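Local coordinates for protein serine protease inhibitor 1 (Coprinopsis cinerea, PDB 3VWC) that probably inhibits serine-type endopeptidases, as a fungal beta-trefoil protein of the I66 inhibitor family, at residues Val109-Ala112 against Asp113-Glu116. Sequence-based numbering, arbitrary orientation.
Sequences VVPA and DAEE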
loop_
_atom_site.group_PDB
_atom_site.type_symbol
_atom_site.label_atom_id
_atom_site.label_comp_id
_atom_site.label_asym_id
_atom_site.label_seq_id
_atom_site.Cartn_x
_atom_site.Cartn_y
_atom_site.Cartn_z
ATOM N N VAL A 109 -5.704 3.747 1.297
ATOM C CA VAL A 109 -6.901 4.107 0.531
ATOM C C VAL A 109 -6.509 4.827 -0.776
ATOM O O VAL A 109 -5.701 5.784 -0.795
ATOM C CB VAL A 109 -7.841 5.060 1.332
ATOM C CG1 VAL A 109 -9.047 5.480 0.494
ATOM C CG2 VAL A 109 -8.312 4.376 2.616
ATOM N N VAL A 110 -6.987 4.304 -1.911
ATOM C CA VAL A 110 -6.845 5.021 -3.199
ATOM C C VAL A 110 -8.240 5.574 -3.504
ATOM O O VAL A 110 -9.192 4.794 -3.682
ATOM C CB VAL A 110 -6.407 4.038 -4.309
ATOM C CG1 VAL A 110 -6.500 4.725 -5.734
ATOM C CG2 VAL A 110 -4.998 3.617 -4.051
ATOM N N PRO A 111 -8.411 6.917 -3.509
ATOM C CA PRO A 111 -9.763 7.439 -3.800
ATOM C C PRO A 111 -10.288 6.974 -5.156
ATOM O O PRO A 111 -9.527 6.776 -6.126
ATOM C CB PRO A 111 -9.568 8.961 -3.817
ATOM C CG PRO A 111 -8.289 9.225 -3.054
ATOM C CD PRO A 111 -7.416 8.003 -3.270
ATOM N N ALA A 112 -11.616 6.900 -5.255
ATOM C CA ALA A 112 -12.210 6.313 -6.474
ATOM C C ALA A 112 -11.925 7.143 -7.683
ATOM O O ALA A 112 -11.803 6.614 -8.812
ATOM C CB ALA A 112 -13.693 6.061 -6.292
ATOM N N ASP A 113 -11.746 8.441 -7.459
ATOM C CA ASP A 113 -11.437 9.374 -8.557
ATOM C C ASP A 113 -9.917 9.631 -8.723
ATOM O O ASP A 113 -9.519 10.667 -9.309
ATOM C CB ASP A 113 -12.232 10.687 -8.380
ATOM C CG ASP A 113 -11.722 11.534 -7.235
ATOM O OD1 ASP A 113 -11.961 12.756 -7.248
ATOM O OD2 ASP A 113 -11.169 10.955 -6.295
ATOM N N ALA A 114 -9.061 8.805 -8.092
ATOM C CA ALA A 114 -7.648 9.076 -8.127
ATOM C C ALA A 114 -7.152 9.192 -9.573
ATOM O O ALA A 114 -7.593 8.457 -10.473
ATOM C CB ALA A 114 -6.874 7.951 -7.415
ATOM N N GLU A 115 -6.296 10.167 -9.812
ATOM C CA GLU A 115 -5.587 10.264 -11.075
ATOM C C GLU A 115 -4.231 9.527 -11.056
ATOM O O GLU A 115 -3.619 9.266 -9.985
ATOM C CB GLU A 115 -5.311 11.757 -11.341
ATOM C CG GLU A 115 -6.532 12.603 -11.481
ATOM C CD GLU A 115 -6.160 14.050 -11.853
ATOM O OE1 GLU A 115 -6.589 14.479 -12.926
ATOM O OE2 GLU A 115 -5.392 14.722 -11.125
ATOM N N GLU A 116 -3.681 9.298 -12.248
ATOM C CA GLU A 116 -2.333 8.767 -12.327
ATOM C C GLU A 116 -1.366 9.704 -11.625
ATOM O O GLU A 116 -1.498 10.930 -11.720
ATOM C CB GLU A 116 -1.938 8.559 -13.804
ATOM C CG GLU A 116 -2.749 7.467 -14.425
ATOM C CD GLU A 116 -2.389 7.136 -15.868
ATOM O OE1 GLU A 116 -1.525 7.829 -16.444
ATOM O OE2 GLU A 116 -3.014 6.198 -16.413
HETATM O O HOH W 1 -9.168 6.218 -10.214
#
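A type I beta turn from Pro111 to Ala114 reverses the chain in the loop that joins strands 107-109 and 121-123 of this beta-trefoil. Its closing hydrogen bond runs from Ala114 N to Pro111 O, at 2.9 Å. The N-H points fairly straight at the oxygen, with an angle of 155°. Ala112 and Asp113 take the two central places of the turn.

A bridging water adds a second link. It donates to Ala112 O at 3.0 Å and to Ala114 O at 2.7 Å. Two backbone carbonyls of the turn are thus satisfied by one solvent molecule.

The side chains at the open end of the turn pack against each other. Ala114 CB comes within 3.7 Å of Val110 CG1, methyl to methyl. This branch of Val110 lies anti to its own backbone N (chi1 170°), which carries it to the Ala114 methyl. Ala114 CB also lies 4.2 Å from Pro111 CD, a looser apolar contact. Val110 is buried, whereas Ala112 and Asp113 are exposed, so the turn rises from the body of the protein with its apolar contact at the base.

Both ends of the turn meet other parts of the chain. The backbone of Val110 is hydrogen-bonded to that of Thr138, and Pro111 rests on Glu121 and Arg123 of strand 121-123. Beyond the turn, Glu115 N is hydrogen-bonded to Gln118 OE1.

The Asp113 carboxylate folds back over the turn toward the proline. Its CG stands between the backbone N and the carbonyl carbon (chi1 72°), and OD2 reaches to 3.6 Å from Pro111 CB in a van der Waals contact.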